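Local coordinates for protein transcriptional regulator, IclR family (Alicyclobacillus acidocaldarius subsp. acidocaldarius, PDB 5TJJ) that probably binds DNA as a transcription factor of the IclR family, through an N-terminal winged helix-turn-helix domain, at residues Val11-Arg16 with Leu46-Thr51; Leu18-Arg23 with Ala35-Val40; Ala98-Met103 with Val240-Glu245. All coordinates share one frame; numbering follows the deposited sequence.

Interaction 1: Val11-Arg16 with Leu46-Thr51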
loop_
_atom_site.group_PDB
_atom_site.type_symbol
_atom_site.label_atom_id
_atom_site.label_comp_id
_atom_site.label_asym_id
_atom_site.label_seq_id
_atom_site.Cartn_x
_atom_site.Cartn_y
_atom_site.Cartn_z
ATOM N N VAL A 11 -18.306 9.444 0.301
ATOM C CA VAL A 11 -17.207 8.477 0.402
ATOM C C VAL A 11 -16.457 8.436 -0.914
ATOM O O VAL A 11 -15.236 8.288 -0.935
ATOM C CB VAL A 11 -17.730 7.079 0.789
ATOM C CG1 VAL A 11 -16.617 6.041 0.809
ATOM C CG2 VAL A 11 -18.439 7.165 2.137
ATOM N N ALA A 12 -17.183 8.607 -2.019
ATOM C CA ALA A 12 -16.557 8.773 -3.346
ATOM C C ALA A 12 -15.651 9.994 -3.399
ATOM O O ALA A 12 -14.620 9.959 -4.038
ATOM C CB ALA A 12 -17.618 8.863 -4.443
ATOM N N LEU A 13 -16.046 11.073 -2.718
ATOM C CA LEU A 13 -15.266 12.324 -2.691
ATOM C C LEU A 13 -14.047 12.155 -1.777
ATOM O O LEU A 13 -12.961 12.618 -2.090
ATOM C CB LEU A 13 -16.145 13.504 -2.236
ATOM C CG LEU A 13 -15.461 14.874 -2.066
ATOM C CD1 LEU A 13 -14.956 15.397 -3.396
ATOM C CD2 LEU A 13 -16.399 15.882 -1.412
ATOM N N ALA A 14 -14.230 11.493 -0.641
ATOM C CA ALA A 14 -13.102 11.164 0.235
ATOM C C ALA A 14 -12.007 10.445 -0.566
ATOM O O ALA A 14 -10.851 10.832 -0.515
ATOM C CB ALA A 14 -13.561 10.320 1.418
ATOM N N ALA A 15 -12.409 9.447 -1.351
ATOM C CA ALA A 15 -11.481 8.702 -2.186
ATOM C C ALA A 15 -10.787 9.587 -3.211
ATOM O O ALA A 15 -9.581 9.456 -3.402
ATOM C CB ALA A 15 -12.195 7.569 -2.883
ATOM N N ARG A 16 -11.538 10.474 -3.869
ATOM C CA ARG A 16 -10.950 11.399 -4.851
ATOM C C ARG A 16 -9.945 12.360 -4.185
ATOM O O ARG A 16 -8.904 12.677 -4.749
ATOM C CB ARG A 16 -12.031 12.215 -5.593
ATOM C CG ARG A 16 -12.861 11.453 -6.615
ATOM C CD ARG A 16 -13.920 12.378 -7.226
ATOM N NE ARG A 16 -13.339 13.281 -8.230
ATOM C CZ ARG A 16 -13.806 14.486 -8.596
ATOM N NH1 ARG A 16 -14.888 14.996 -8.038
ATOM N NH2 ARG A 16 -13.175 15.194 -9.527
ATOM N N LEU A 46 -14.454 20.789 2.803
ATOM C CA LEU A 46 -13.958 21.017 4.148
ATOM C C LEU A 46 -14.465 19.915 5.068
ATOM O O LEU A 46 -13.679 19.297 5.779
ATOM C CB LEU A 46 -14.338 22.418 4.688
ATOM C CG LEU A 46 -13.591 22.839 5.967
ATOM C CD1 LEU A 46 -12.068 22.645 5.826
ATOM C CD2 LEU A 46 -13.915 24.259 6.413
ATOM N N ARG A 47 -15.765 19.650 5.006
ATOM C CA ARG A 47 -16.370 18.665 5.886
ATOM C C ARG A 47 -15.724 17.268 5.759
ATOM O O ARG A 47 -15.481 16.588 6.766
ATOM C CB ARG A 47 -17.863 18.534 5.608
ATOM C CG ARG A 47 -18.726 19.733 5.923
ATOM C CD ARG A 47 -20.193 19.341 5.761
ATOM N NE ARG A 47 -21.042 20.444 5.264
ATOM C CZ ARG A 47 -21.548 20.564 4.022
ATOM N NH1 ARG A 47 -21.295 19.659 3.059
ATOM N NH2 ARG A 47 -22.314 21.616 3.743
ATOM N N VAL A 48 -15.447 16.864 4.526
ATOM C CA VAL A 48 -14.825 15.578 4.246
ATOM C C VAL A 48 -13.386 15.543 4.736
ATOM O O VAL A 48 -12.984 14.622 5.458
ATOM C CB VAL A 48 -14.895 15.297 2.733
ATOM C CG1 VAL A 48 -13.970 14.161 2.307
ATOM C CG2 VAL A 48 -16.349 15.025 2.338
ATOM N N LEU A 49 -12.619 16.563 4.339
ATOM C CA LEU A 49 -11.243 16.752 4.820
ATOM C C LEU A 49 -11.114 16.716 6.334
ATOM O O LEU A 49 -10.285 15.996 6.866
ATOM C CB LEU A 49 -10.664 18.072 4.306
ATOM C CG LEU A 49 -10.195 18.054 2.844
ATOM C CD1 LEU A 49 -10.023 19.464 2.305
ATOM C CD2 LEU A 49 -8.897 17.290 2.715
ATOM N N ARG A 50 -11.922 17.500 7.029
ATOM C CA ARG A 50 -11.854 17.515 8.483
ATOM C C ARG A 50 -12.280 16.145 9.086
ATOM O O ARG A 50 -11.761 15.730 10.112
ATOM C CB ARG A 50 -12.671 18.687 9.064
ATOM C CG ARG A 50 -11.919 20.028 9.073
ATOM C CD ARG A 50 -12.839 21.192 9.480
ATOM N NE ARG A 50 -12.208 22.328 10.199
ATOM C CZ ARG A 50 -12.436 22.701 11.474
ATOM N NH1 ARG A 50 -13.277 22.023 12.260
ATOM N NH2 ARG A 50 -11.803 23.763 11.979
ATOM N N THR A 51 -13.206 15.446 8.435
ATOM C CA THR A 51 -13.624 14.115 8.885
ATOM C C THR A 51 -12.471 13.125 8.713
ATOM O O THR A 51 -12.166 12.367 9.644
ATOM C CB THR A 51 -14.876 13.642 8.128
ATOM O OG1 THR A 51 -15.884 14.634 8.267
ATOM C CG2 THR A 51 -15.407 12.343 8.674
#

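Interaction 2: Leu18-Arg23 with Ala35-Val40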
loop_
_atom_site.group_PDB
_atom_site.type_symbol
_atom_site.label_atom_id
_atom_site.label_comp_id
_atom_site.label_asym_id
_atom_site.label_seq_id
_atom_site.Cartn_x
_atom_site.Cartn_y
_atom_site.Cartn_z
ATOM N N LEU A 18 -8.152 11.730 -1.502
ATOM C CA LEU A 18 -6.946 11.002 -1.158
ATOM C C LEU A 18 -6.119 10.652 -2.375
ATOM O O LEU A 18 -4.882 10.700 -2.327
ATOM C CB LEU A 18 -7.274 9.756 -0.359
ATOM C CG LEU A 18 -7.923 10.027 0.999
ATOM C CD1 LEU A 18 -8.428 8.722 1.598
ATOM C CD2 LEU A 18 -6.937 10.697 1.944
ATOM N N LYS A 19 -6.787 10.321 -3.467
ATOM C CA LYS A 19 -6.078 10.089 -4.728
ATOM C C LYS A 19 -5.353 11.326 -5.213
ATOM O O LYS A 19 -4.267 11.209 -5.727
ATOM C CB LYS A 19 -7.006 9.550 -5.813
ATOM C CG LYS A 19 -7.422 8.127 -5.510
ATOM C CD LYS A 19 -8.516 7.574 -6.413
ATOM C CE LYS A 19 -9.048 6.296 -5.780
ATOM N NZ LYS A 19 -9.908 5.502 -6.692
ATOM N N LEU A 20 -5.939 12.502 -5.019
ATOM C CA LEU A 20 -5.309 13.763 -5.414
ATOM C C LEU A 20 -4.089 14.084 -4.565
ATOM O O LEU A 20 -3.042 14.458 -5.101
ATOM C CB LEU A 20 -6.301 14.924 -5.322
ATOM C CG LEU A 20 -5.728 16.278 -5.735
ATOM C CD1 LEU A 20 -5.481 16.327 -7.236
ATOM C CD2 LEU A 20 -6.665 17.402 -5.331
ATOM N N LEU A 21 -4.222 13.941 -3.251
ATOM C CA LEU A 21 -3.103 14.219 -2.339
ATOM C C LEU A 21 -1.908 13.273 -2.462
ATOM O O LEU A 21 -0.867 13.524 -1.877
ATOM C CB LEU A 21 -3.597 14.276 -0.891
ATOM C CG LEU A 21 -4.568 15.448 -0.619
ATOM C CD1 LEU A 21 -5.060 15.380 0.811
ATOM C CD2 LEU A 21 -3.921 16.806 -0.904
ATOM N N SER A 22 -2.066 12.198 -3.229
ATOM C CA SER A 22 -1.031 11.232 -3.457
ATOM C C SER A 22 -0.207 11.588 -4.680
ATOM O O SER A 22 0.727 10.872 -4.985
ATOM C CB SER A 22 -1.652 9.824 -3.627
ATOM O OG SER A 22 -2.262 9.666 -4.895
ATOM N N ARG A 23 -0.572 12.650 -5.397
ATOM C CA ARG A 23 0.236 13.157 -6.522
ATOM C C ARG A 23 1.272 14.106 -5.985
ATOM O O ARG A 23 0.925 15.023 -5.240
ATOM C CB ARG A 23 -0.616 13.929 -7.529
ATOM C CG ARG A 23 -1.821 13.185 -8.068
ATOM C CD ARG A 23 -2.582 14.047 -9.061
ATOM N NE ARG A 23 -2.130 13.797 -10.430
ATOM C CZ ARG A 23 -2.800 13.109 -11.355
ATOM N NH1 ARG A 23 -4.013 12.588 -11.098
ATOM N NH2 ARG A 23 -2.258 12.955 -12.564
ATOM N N ALA A 35 -10.435 22.000 -3.795
ATOM C CA ALA A 35 -11.801 22.206 -4.282
ATOM C C ALA A 35 -11.848 22.619 -5.762
ATOM O O ALA A 35 -12.659 22.104 -6.530
ATOM C CB ALA A 35 -12.512 23.220 -3.415
ATOM N N GLU A 36 -10.957 23.511 -6.167
ATOM C CA GLU A 36 -10.885 23.900 -7.562
ATOM C C GLU A 36 -10.449 22.735 -8.460
ATOM O O GLU A 36 -11.052 22.531 -9.510
ATOM C CB GLU A 36 -10.023 25.165 -7.765
ATOM C CG GLU A 36 -10.789 26.462 -7.450
ATOM C CD GLU A 36 -9.898 27.698 -7.326
ATOM O OE1 GLU A 36 -8.671 27.566 -7.097
ATOM O OE2 GLU A 36 -10.428 28.824 -7.446
ATOM N N ARG A 37 -9.455 21.953 -8.043
ATOM C CA ARG A 37 -8.950 20.849 -8.864
ATOM C C ARG A 37 -9.975 19.725 -9.040
ATOM O O ARG A 37 -10.053 19.118 -10.108
ATOM C CB ARG A 37 -7.654 20.279 -8.273
ATOM C CG ARG A 37 -6.967 19.224 -9.131
ATOM C CD ARG A 37 -6.615 19.762 -10.516
ATOM N NE ARG A 37 -5.540 18.971 -11.106
ATOM C CZ ARG A 37 -5.697 17.906 -11.892
ATOM N NH1 ARG A 37 -6.907 17.501 -12.269
ATOM N NH2 ARG A 37 -4.613 17.266 -12.335
ATOM N N LEU A 38 -10.741 19.437 -7.995
ATOM C CA LEU A 38 -11.796 18.436 -8.080
ATOM C C LEU A 38 -13.088 18.967 -8.713
ATOM O O LEU A 38 -13.924 18.176 -9.140
ATOM C CB LEU A 38 -12.105 17.859 -6.694
ATOM C CG LEU A 38 -10.939 17.239 -5.957
ATOM C CD1 LEU A 38 -11.364 16.758 -4.582
ATOM C CD2 LEU A 38 -10.338 16.105 -6.781
ATOM N N GLY A 39 -13.264 20.287 -8.752
ATOM C CA GLY A 39 -14.508 20.883 -9.233
ATOM C C GLY A 39 -15.674 20.647 -8.281
ATOM O O GLY A 39 -16.805 20.424 -8.725
ATOM N N VAL A 40 -15.395 20.708 -6.979
ATOM C CA VAL A 40 -16.403 20.545 -5.947
ATOM C C VAL A 40 -16.463 21.813 -5.107
ATOM O O VAL A 40 -15.481 22.538 -4.969
ATOM C CB VAL A 40 -16.098 19.314 -5.074
ATOM C CG1 VAL A 40 -17.019 19.227 -3.842
ATOM C CG2 VAL A 40 -16.230 18.059 -5.937
#

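Interaction 3: Ala98-Met103 with Val240-Glu245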
loop_
_atom_site.group_PDB
_atom_site.type_symbol
_atom_site.label_atom_id
_atom_site.label_comp_id
_atom_site.label_asym_id
_atom_site.label_seq_id
_atom_site.Cartn_x
_atom_site.Cartn_y
_atom_site.Cartn_z
ATOM N N ALA A 98 -10.044 -13.492 -18.754
ATOM C CA ALA A 98 -10.234 -14.824 -19.294
ATOM C C ALA A 98 -11.721 -15.236 -19.358
ATOM O O ALA A 98 -12.162 -15.797 -20.368
ATOM C CB ALA A 98 -9.437 -15.827 -18.489
ATOM N N ALA A 99 -12.479 -14.910 -18.310
ATOM C CA ALA A 99 -13.904 -15.209 -18.253
ATOM C C ALA A 99 -14.699 -14.418 -19.274
ATOM O O ALA A 99 -15.559 -14.968 -19.907
ATOM C CB ALA A 99 -14.458 -14.969 -16.849
ATOM N N HIS A 100 -14.404 -13.129 -19.420
ATOM C CA HIS A 100 -15.123 -12.254 -20.357
ATOM C C HIS A 100 -14.730 -12.528 -21.808
ATOM O O HIS A 100 -15.586 -12.523 -22.671
ATOM C CB HIS A 100 -14.884 -10.792 -19.982
ATOM C CG HIS A 100 -15.707 -9.811 -20.766
ATOM N ND1 HIS A 100 -17.041 -10.014 -21.074
ATOM C CD2 HIS A 100 -15.384 -8.600 -21.288
ATOM C CE1 HIS A 100 -17.498 -8.981 -21.762
ATOM N NE2 HIS A 100 -16.512 -8.109 -21.903
ATOM N N THR A 101 -13.447 -12.813 -22.069
ATOM C CA THR A 101 -12.957 -13.103 -23.441
ATOM C C THR A 101 -13.040 -14.568 -23.930
ATOM O O THR A 101 -13.065 -14.798 -25.133
ATOM C CB THR A 101 -11.502 -12.620 -23.660
ATOM O OG1 THR A 101 -10.597 -13.325 -22.814
ATOM C CG2 THR A 101 -11.389 -11.144 -23.388
ATOM N N GLY A 102 -13.062 -15.544 -23.017
ATOM C CA GLY A 102 -12.836 -16.962 -23.382
ATOM C C GLY A 102 -11.412 -17.246 -23.903
ATOM O O GLY A 102 -11.200 -18.200 -24.637
HETATM N N MSE A 103 -10.442 -16.411 -23.521
HETATM C CA MSE A 103 -9.044 -16.529 -23.957
HETATM C C MSE A 103 -8.176 -16.766 -22.772
HETATM O O MSE A 103 -8.557 -16.482 -21.629
HETATM C CB MSE A 103 -8.571 -15.255 -24.646
HETATM C CG MSE A 103 -9.370 -15.036 -25.925
HETATM SE SE MSE A 103 -8.827 -13.389 -26.873
HETATM C CE MSE A 103 -10.127 -13.386 -28.365
ATOM N N VAL A 240 -9.376 -6.356 -26.354
ATOM C CA VAL A 240 -8.744 -5.053 -26.205
ATOM C C VAL A 240 -9.467 -4.260 -25.129
ATOM O O VAL A 240 -8.833 -3.694 -24.250
ATOM C CB VAL A 240 -8.740 -4.272 -27.545
ATOM C CG1 VAL A 240 -8.347 -2.797 -27.353
ATOM C CG2 VAL A 240 -7.787 -4.948 -28.509
ATOM N N LYS A 241 -10.791 -4.256 -25.195
ATOM C CA LYS A 241 -11.609 -3.498 -24.256
ATOM C C LYS A 241 -11.497 -4.070 -22.824
ATOM O O LYS A 241 -11.382 -3.310 -21.874
ATOM C CB LYS A 241 -13.053 -3.413 -24.764
ATOM C CG LYS A 241 -13.886 -2.292 -24.142
ATOM C CD LYS A 241 -15.352 -2.341 -24.590
ATOM C CE LYS A 241 -16.300 -2.046 -23.440
ATOM N NZ LYS A 241 -17.711 -2.181 -23.893
ATOM N N ALA A 242 -11.439 -5.392 -22.680
ATOM C CA ALA A 242 -11.294 -6.029 -21.359
ATOM C C ALA A 242 -9.861 -5.829 -20.788
ATOM O O ALA A 242 -9.702 -5.393 -19.660
ATOM C CB ALA A 242 -11.665 -7.507 -21.442
ATOM N N LEU A 243 -8.841 -6.105 -21.591
ATOM C CA LEU A 243 -7.457 -5.817 -21.229
ATOM C C LEU A 243 -7.202 -4.367 -20.824
ATOM O O LEU A 243 -6.490 -4.132 -19.851
ATOM C CB LEU A 243 -6.502 -6.184 -22.382
ATOM C CG LEU A 243 -6.407 -7.699 -22.589
ATOM C CD1 LEU A 243 -5.816 -7.977 -23.950
ATOM C CD2 LEU A 243 -5.618 -8.372 -21.459
ATOM N N LYS A 244 -7.761 -3.407 -21.553
ATOM C CA LYS A 244 -7.643 -1.991 -21.154
ATOM C C LYS A 244 -8.343 -1.633 -19.857
ATOM O O LYS A 244 -7.779 -0.874 -19.081
ATOM C CB LYS A 244 -8.127 -1.045 -22.248
ATOM C CG LYS A 244 -7.076 -0.804 -23.298
ATOM C CD LYS A 244 -7.644 0.051 -24.417
ATOM C CE LYS A 244 -6.533 0.644 -25.277
ATOM N NZ LYS A 244 -7.102 1.730 -26.123
ATOM N N GLU A 245 -9.554 -2.151 -19.623
ATOM C CA GLU A 245 -10.219 -1.943 -18.336
ATOM C C GLU A 245 -9.376 -2.508 -17.182
ATOM O O GLU A 245 -9.190 -1.840 -16.162
ATOM C CB GLU A 245 -11.628 -2.530 -18.322
ATOM C CG GLU A 245 -12.599 -1.721 -19.169
ATOM C CD GLU A 245 -13.952 -2.406 -19.395
ATOM O OE1 GLU A 245 -14.386 -3.184 -18.510
ATOM O OE2 GLU A 245 -14.589 -2.152 -20.457
#

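Interaction 1: Val11-Arg16 with Leu46-Thr51
L13 and A14 meet V48 without any flat group: no ring, amide or guanidinium has a face or edge in the interface, which is made of methyls and one backbone carbon. The fork of V48 is shared between two neighbours. V48 CG1, anti to the backbone N (chi1 165°), reaches down to the backbone of the other helix and lies 3.7 Å from A14 CA, with A14 CB at 4.0 Å. V48 CG2, beside the backbone N, is 3.8 Å from L13 CD2, where the two side chains slant past each other. The evidence for close helix packing is the 6.2 Å between A14 CA and V48 CA, a spacing that the small side chain of A14 allows. All three residues are buried, yet the segments cover just 113 Å² between them. L13 also touches L38 and T44, which links this contact to helix 31-38. The second subunit closes in nearby: its L52 packs on V11, and its V8 N is hydrogen-bonded to T51 OG1. Helices 9-21, 31-38 and 42-54 are consistent with the three-helix core, and strands 58-61 and 66-69 with the wing, of a winged helix-turn-helix domain.

Interaction 2: Leu18-Arg23 with Ala35-Val40
L20 splits its two methyls between R37 and L38, the residues it meets within these two segments. L20 CD1 lies 3.8 Å from R37 CG, so the arginine meets the leucine with the aliphatic root of its chain. L20 CD2 approaches L38 CD2 at 4.2 Å, a looser methyl pair. Since L20 CA and L38 CA stay 8.4 Å apart, the contact is bridged by side chains. L20 has CG anti to its own N (chi1 -179°), which carries CG toward helix 31-38, where the methyls divide between the two partners. R37 starts out extended too, then bends at chi2 (58°), and R37 NE is hydrogen-bonded to Y26 OH; Y26 packs on L20 as well. R23 NE comes to 4.7 Å from R37 NH2 without a bond, and the like charges are likely to disfavour a closer approach.

Farther out, G39, with positive phi, is the C-prime residue of a Schellman motif, in which V40 N reaches A35 O at 3.1 Å and G39 N makes a weak bond to E36 O. In the other segment, S22 OG bonds to K19 O at 2.7 Å, the donor tilted 33° from the carbonyl plane. Within the domain, L38 also packs on V17 of helix 9-21, A35 rests on helix 42-54, and L18 and L21 lean on L69 of strand 66-69.

Interaction 3: Ala98-Met103 with Val240-Glu245
H100 and T101 receive the methyl of A242 between them, and apolar contact is all that joins the two segments. A242 CB sits at the edge of the H100 ring, in its plane, 3.9 Å from H100 CD2, so this is an edge contact and not a stack. The same methyl, A242 CB, is 4.1 Å from T101 CG2. The nearest CA atoms, those of H100 and A242, are 7.4 Å apart, and the buried surface is a modest 94 Å².

The hydroxyl of T101 is engaged on its own helix and turn. T101 OG1, placed between N and carbonyl carbon by chi1 of 64°, accepts M103 N at 3.2 Å with a bent N-H...O angle of 139°, an ST turn, and it is also hydrogen-bonded to V97 O. The chain turns here through G102, which has positive phi. Replacing T101 with an alanine removes both branches, which would probably leave M103 N without this partner and open a gap beside A242 CB.

E245 OE1 stays 6.3 Å from H100 NE2, with no bond between them. T101 packs on C224 and L243 on L222, both of strand 218-227, consistent with helices 86-101 and 233-253 lying side by side on the antiparallel sheet, as in the GAF-like effector-binding domain of IclR regulators.

From the N terminus, helix 9-21 supplies the first segments of both interaction 1 and interaction 2. Interaction 2 closes first, when the chain returns as helix 31-38; interaction 1 closes next, on helix 42-54, so the shorter loop lies within the longer one. The two contacts touch: R16 NH2 is 3.1 Å from L38 O, a probable hydrogen bond, and L13 packs on V40. Interaction 3 follows in series in the C-terminal domain, closing a much longer loop that includes all six strands of the large sheet and joining helix 86-101 to helix 233-253. Its nearest atoms remain about 12 Å from those of interaction 2 and about 17 Å from those of interaction 1.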